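Local structure of folylpolyglutamate synthase/dihydrofolate synthase (Thermotoga maritima, 1O5Z) at residues L347-L352 with V371-V376; K355-I360 with N385-M390. The protein probably adds L-glutamate to dihydropteroate and to tetrahydrofolyl polyglutamates, in ligations driven by ATP and dependent on magnesium. All coordinates share one frame; numbering follows the deposited sequence.

In the fold
Both contacts lie in the Mur ligase glutamate ligase domain, in the mixed sheet built from strands 309-313 to 399-400 and the helices packed on it. Along the chain their segments alternate: strand 345-349, helix 357-361, strand 370-373, helix 384-394. Contact 1 pairs the two strands of this beta-alpha-beta unit, and contact 2 pairs its connecting helix with the helix that follows the second strand. The centres are 10 Å apart and the two contacts touch, Val373 CG1 lying 3.5 Å from Leu387 CD2 and Ile351 O probably accepting from Arg357 NH2. The helix pair thus packs over the Val373 face of the strands, Arg357 ties it to the loop leaving strand 345-349, and a sulfate touches both contacts.

Contact 1: residues L347-L352 with V371-V376. With SO4 (sulfate ion), chain E.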
loop_
_atom_site.group_PDB
_atom_site.type_symbol
_atom_site.label_atom_id
_atom_site.label_comp_id
_atom_site.label_asym_id
_atom_site.label_seq_id
_atom_site.Cartn_x
_atom_site.Cartn_y
_atom_site.Cartn_z
ATOM N N LEU A 347 23.802 -5.032 1.184
ATOM C CA LEU A 347 22.883 -3.949 1.440
ATOM C C LEU A 347 23.210 -2.888 0.446
ATOM O O LEU A 347 24.364 -2.472 0.361
ATOM C CB LEU A 347 23.143 -3.329 2.804
ATOM C CG LEU A 347 22.303 -2.121 3.216
ATOM C CD1 LEU A 347 20.795 -2.401 3.185
ATOM C CD2 LEU A 347 22.729 -1.801 4.617
ATOM N N VAL A 348 22.180 -2.435 -0.262
ATOM C CA VAL A 348 22.249 -1.223 -1.039
ATOM C C VAL A 348 21.281 -0.258 -0.362
ATOM O O VAL A 348 20.072 -0.502 -0.333
ATOM C CB VAL A 348 21.916 -1.483 -2.514
ATOM C CG1 VAL A 348 21.954 -0.179 -3.341
ATOM C CG2 VAL A 348 22.885 -2.558 -3.084
ATOM N N ILE A 349 21.847 0.821 0.209
ATOM C CA ILE A 349 21.095 1.788 1.002
ATOM C C ILE A 349 21.244 3.268 0.528
ATOM O O ILE A 349 22.324 3.747 0.222
ATOM C CB ILE A 349 21.373 1.565 2.520
ATOM C CG1 ILE A 349 20.352 2.315 3.396
ATOM C CG2 ILE A 349 22.827 1.883 2.900
ATOM C CD1 ILE A 349 20.202 1.704 4.738
ATOM N N GLY A 350 20.104 3.932 0.363
ATOM C CA GLY A 350 20.075 5.358 0.068
ATOM C C GLY A 350 19.000 5.947 0.948
ATOM O O GLY A 350 17.896 5.438 0.996
ATOM N N ILE A 351 19.326 6.982 1.684
ATOM C CA ILE A 351 18.362 7.607 2.539
ATOM C C ILE A 351 18.428 9.081 2.272
ATOM O O ILE A 351 19.517 9.613 2.133
ATOM C CB ILE A 351 18.680 7.361 4.045
ATOM C CG1 ILE A 351 19.035 5.907 4.322
ATOM C CG2 ILE A 351 17.490 7.793 4.942
ATOM C CD1 ILE A 351 19.577 5.708 5.670
ATOM N N LEU A 352 17.268 9.728 2.227
ATOM C CA LEU A 352 17.209 11.179 2.178
ATOM C C LEU A 352 17.576 11.779 3.538
ATOM O O LEU A 352 17.540 11.111 4.589
ATOM C CB LEU A 352 15.827 11.650 1.712
ATOM C CG LEU A 352 15.359 11.049 0.382
ATOM C CD1 LEU A 352 13.907 11.367 0.096
ATOM C CD2 LEU A 352 16.234 11.541 -0.729
ATOM N N VAL A 371 28.183 -3.565 2.385
ATOM C CA VAL A 371 27.344 -2.401 2.481
ATOM C C VAL A 371 27.775 -1.407 1.414
ATOM O O VAL A 371 28.948 -1.043 1.284
ATOM C CB VAL A 371 27.345 -1.773 3.895
ATOM C CG1 VAL A 371 26.445 -0.522 3.956
ATOM C CG2 VAL A 371 26.900 -2.799 4.945
ATOM N N ILE A 372 26.786 -1.027 0.621
ATOM C CA ILE A 372 26.923 -0.093 -0.454
ATOM C C ILE A 372 25.905 1.023 -0.214
ATOM O O ILE A 372 24.729 0.777 -0.164
ATOM C CB ILE A 372 26.602 -0.764 -1.787
ATOM C CG1 ILE A 372 27.496 -1.984 -2.009
ATOM C CG2 ILE A 372 26.719 0.255 -2.915
ATOM C CD1 ILE A 372 27.053 -2.812 -3.194
ATOM N N VAL A 373 26.398 2.247 -0.057
ATOM C CA VAL A 373 25.581 3.417 0.066
ATOM C C VAL A 373 25.469 3.942 -1.356
ATOM O O VAL A 373 26.449 3.986 -2.104
ATOM C CB VAL A 373 26.258 4.495 0.954
ATOM C CG1 VAL A 373 25.351 5.699 1.124
ATOM C CG2 VAL A 373 26.636 3.904 2.331
ATOM N N THR A 374 24.275 4.374 -1.706
ATOM C CA THR A 374 23.994 4.854 -3.055
ATOM C C THR A 374 23.189 6.119 -2.976
ATOM O O THR A 374 22.723 6.475 -1.896
ATOM C CB THR A 374 23.255 3.757 -3.826
ATOM O OG1 THR A 374 23.279 4.090 -5.196
ATOM C CG2 THR A 374 21.785 3.646 -3.453
ATOM N N ARG A 375 23.061 6.840 -4.074
ATOM C CA ARG A 375 22.220 8.057 -4.061
ATOM C C ARG A 375 20.760 7.783 -4.382
ATOM O O ARG A 375 20.473 7.270 -5.433
ATOM C CB ARG A 375 22.680 9.059 -5.097
ATOM C CG ARG A 375 24.002 9.571 -4.891
ATOM C CD ARG A 375 24.293 10.641 -5.838
ATOM N NE ARG A 375 23.499 11.816 -5.532
ATOM C CZ ARG A 375 23.944 12.854 -4.842
ATOM N NH1 ARG A 375 25.182 12.865 -4.367
ATOM N NH2 ARG A 375 23.137 13.877 -4.611
ATOM N N VAL A 376 19.835 8.183 -3.513
ATOM C CA VAL A 376 18.426 8.212 -3.880
ATOM C C VAL A 376 18.212 9.034 -5.161
ATOM O O VAL A 376 18.650 10.188 -5.273
ATOM C CB VAL A 376 17.560 8.775 -2.774
ATOM C CG1 VAL A 376 16.105 8.783 -3.209
ATOM C CG2 VAL A 376 17.726 7.963 -1.483
HETATM S S SO4 E . 25.056 16.156 -2.138
HETATM O O1 SO4 E . 24.423 14.885 -1.765
HETATM O O2 SO4 E . 26.320 15.759 -2.776
HETATM O O3 SO4 E . 25.429 16.856 -0.901
HETATM O O4 SO4 E . 24.070 16.931 -2.925
HETATM O O HOH W 1 21.300 8.447 -0.630
#
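Strands 347-349 and 371-373 run parallel, their axes 4.8 Å apart at closest approach and 17° from parallel, as the two strands of a right-handed beta-alpha-beta crossover in the Mur ligase glutamate ligase domain. Ile372 N donates to Leu347 O, Ile349 N to Ile372 O (2.9 Å), and Thr374 N to Ile349 O. Beta-branched and leucine side chains suit these buried rows. On one face Leu347 CD2 lies alongside Val371 CG1 at 4.0 Å, both side chains pointing the same way, and Val373 from this face meets helix 384-394. On the other, Val348 puts CG2 beside Ile372 CD1 and CG1 against Thr374 CG2 (3.8 Å), next to helix 404-409. Thr374 OG1 is satisfied by Ile401 O. Past the strands, Gly350 lets Val376 CG2 come within 3.4 Å of its C atom. The Arg375 chain, bent at chi3 (69°), makes weak bonds from NH1 and NH2 to a sulfate, probably from the crystallisation liquor; with a leucine here the anion, still bonded to Met384 N and Asn385 ND2, would probably be held less firmly. Leu352 CD2 meets Val376 CB at 3.7 Å, the side chains crossing at about a right angle. Nearby, a water donates to Thr374 O (2.7 Å) and accepts from Val376 N.

Contact 2: residues K355-I360 with N385-M390; sequences KNREDI and NSLVDM. With SO4 (sulfate ion), chain E.
Arg357 turns CG away from its carbonyl carbon (chi1 -82°) and then runs extended to NE, a reach that lays its guanidinium over Leu387, while Met390 bends at chi3 (-87°) to bring its methyl back against the arginine chain. The two helices, 357-361 and 384-394, are thereby joined on one side of the sheet of the glutamate ligase domain. Leu387 CB sits over the centre of one guanidinium face, 3.6 Å from Arg357 CZ, and its CD1 touches Arg357 CD. Met390 crosses the arginine at about a right angle, with CE 3.4 Å from Arg357 CD and SD 3.7 Å from Glu358 CB; an unbranched, flexible thioether can lie across the arginine chain where the helices come close, the CA atoms of Glu358 and Met390 being 6.5 Å apart. At the guanidinium edge, near its plane, comes Ser386 OG, and a water links the two, 2.7 Å from Ser386 OG and weakly bonded to Arg357 NH1. Asn356 is the N-cap of helix 357-361, its OD1 accepting from Asp359 N (3.1 Å), and Asn385 ND2 binds the sulfate O2 (3.1 Å). Lys382 O accepts from Arg357 NH2 and Asp383 O from NH1. Arg357 thus serves two ends: its methylenes and one guanidinium face pack against apolar groups, while loop carbonyl dipoles probably stabilise its buried positive charge.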
loop_
_atom_site.group_PDB
_atom_site.type_symbol
_atom_site.label_atom_id
_atom_site.label_comp_id
_atom_site.label_asym_id
_atom_site.label_seq_id
_atom_site.Cartn_x
_atom_site.Cartn_y
_atom_site.Cartn_z
ATOM N N LYS A 355 15.274 12.182 6.778
ATOM C CA LYS A 355 14.964 11.018 7.562
ATOM C C LYS A 355 16.010 10.839 8.646
ATOM O O LYS A 355 17.043 11.515 8.632
ATOM C CB LYS A 355 14.854 9.810 6.624
ATOM C CG LYS A 355 13.415 9.675 6.122
ATOM C CD LYS A 355 13.304 9.433 4.646
ATOM C CE LYS A 355 11.859 9.544 4.196
ATOM N NZ LYS A 355 11.423 10.950 4.082
ATOM N N ASN A 356 15.733 9.967 9.614
ATOM C CA ASN A 356 16.705 9.737 10.673
ATOM C C ASN A 356 17.786 8.736 10.257
ATOM O O ASN A 356 17.799 7.571 10.680
ATOM C CB ASN A 356 16.029 9.337 11.962
ATOM C CG ASN A 356 16.853 9.683 13.132
ATOM O OD1 ASN A 356 17.973 9.198 13.263
ATOM N ND2 ASN A 356 16.350 10.574 13.970
ATOM N N ARG A 357 18.701 9.233 9.425
ATOM C CA ARG A 357 19.700 8.411 8.788
ATOM C C ARG A 357 20.408 7.511 9.746
ATOM O O ARG A 357 20.554 6.324 9.483
ATOM C CB ARG A 357 20.740 9.271 8.101
ATOM C CG ARG A 357 20.306 9.738 6.775
ATOM C CD ARG A 357 21.273 10.653 6.163
ATOM N NE ARG A 357 20.955 10.932 4.776
ATOM C CZ ARG A 357 21.589 11.859 4.066
ATOM N NH1 ARG A 357 22.563 12.575 4.641
ATOM N NH2 ARG A 357 21.257 12.083 2.797
ATOM N N GLU A 358 20.871 8.096 10.839
ATOM C CA GLU A 358 21.728 7.415 11.796
ATOM C C GLU A 358 20.962 6.314 12.525
ATOM O O GLU A 358 21.441 5.196 12.647
ATOM C CB GLU A 358 22.237 8.449 12.788
ATOM C CG GLU A 358 23.093 7.969 13.949
ATOM C CD GLU A 358 23.156 9.032 15.023
ATOM O OE1 GLU A 358 22.691 8.788 16.149
ATOM O OE2 GLU A 358 23.597 10.143 14.703
ATOM N N ASP A 359 19.766 6.627 12.997
ATOM C CA ASP A 359 18.992 5.644 13.709
ATOM C C ASP A 359 18.525 4.557 12.726
ATOM O O ASP A 359 18.318 3.433 13.127
ATOM C CB ASP A 359 17.820 6.294 14.486
ATOM C CG ASP A 359 18.281 7.180 15.671
ATOM O OD1 ASP A 359 19.423 7.710 15.672
ATOM O OD2 ASP A 359 17.559 7.430 16.674
ATOM N N ILE A 360 18.396 4.859 11.442
ATOM C CA ILE A 360 18.121 3.784 10.457
ATOM C C ILE A 360 19.325 2.867 10.243
ATOM O O ILE A 360 19.187 1.643 10.284
ATOM C CB ILE A 360 17.665 4.353 9.066
ATOM C CG1 ILE A 360 16.296 5.030 9.153
ATOM C CG2 ILE A 360 17.650 3.250 7.984
ATOM C CD1 ILE A 360 16.029 5.972 7.974
ATOM N N ASN A 385 27.248 13.137 1.217
ATOM C CA ASN A 385 28.508 13.191 1.916
ATOM C C ASN A 385 28.400 12.708 3.370
ATOM O O ASN A 385 29.172 11.855 3.812
ATOM C CB ASN A 385 29.053 14.632 1.873
ATOM C CG ASN A 385 28.329 15.521 0.826
ATOM O OD1 ASN A 385 28.012 16.692 1.112
ATOM N ND2 ASN A 385 28.054 14.965 -0.372
ATOM N N SER A 386 27.442 13.261 4.109
ATOM C CA SER A 386 27.310 12.938 5.529
ATOM C C SER A 386 26.620 11.594 5.706
ATOM O O SER A 386 26.871 10.928 6.697
ATOM C CB SER A 386 26.615 14.059 6.333
ATOM O OG SER A 386 25.348 14.361 5.782
ATOM N N LEU A 387 25.793 11.193 4.745
ATOM C CA LEU A 387 25.227 9.845 4.739
ATOM C C LEU A 387 26.302 8.785 4.764
ATOM O O LEU A 387 26.247 7.835 5.557
ATOM C CB LEU A 387 24.357 9.602 3.495
ATOM C CG LEU A 387 23.763 8.181 3.341
ATOM C CD1 LEU A 387 22.976 7.716 4.591
ATOM C CD2 LEU A 387 22.872 8.027 2.095
ATOM N N VAL A 388 27.247 8.925 3.850
ATOM C CA VAL A 388 28.369 8.011 3.725
ATOM C C VAL A 388 29.231 8.009 4.997
ATOM O O VAL A 388 29.686 6.964 5.444
ATOM C CB VAL A 388 29.259 8.410 2.483
ATOM C CG1 VAL A 388 30.558 7.646 2.467
ATOM C CG2 VAL A 388 28.540 8.164 1.212
ATOM N N ASP A 389 29.490 9.193 5.537
ATOM C CA ASP A 389 30.282 9.326 6.753
ATOM C C ASP A 389 29.644 8.597 7.923
ATOM O O ASP A 389 30.317 7.904 8.697
ATOM C CB ASP A 389 30.408 10.794 7.147
ATOM C CG ASP A 389 31.411 11.563 6.298
ATOM O OD1 ASP A 389 32.110 10.964 5.462
ATOM O OD2 ASP A 389 31.556 12.793 6.412
ATOM N N MET A 390 28.342 8.806 8.065
ATOM C CA MET A 390 27.546 8.106 9.053
ATOM C C MET A 390 27.640 6.611 8.906
ATOM O O MET A 390 27.874 5.929 9.869
ATOM C CB MET A 390 26.094 8.488 8.907
ATOM C CG MET A 390 25.613 9.472 9.937
ATOM S SD MET A 390 23.820 9.614 9.706
ATOM C CE MET A 390 23.767 10.908 8.436
HETATM S S SO4 E . 25.056 16.156 -2.138
HETATM O O1 SO4 E . 24.423 14.885 -1.765
HETATM O O2 SO4 E . 26.320 15.759 -2.776
HETATM O O3 SO4 E . 25.429 16.856 -0.901
HETATM O O4 SO4 E . 24.070 16.931 -2.925
HETATM O O HOH W 2 23.100 13.834 7.162
#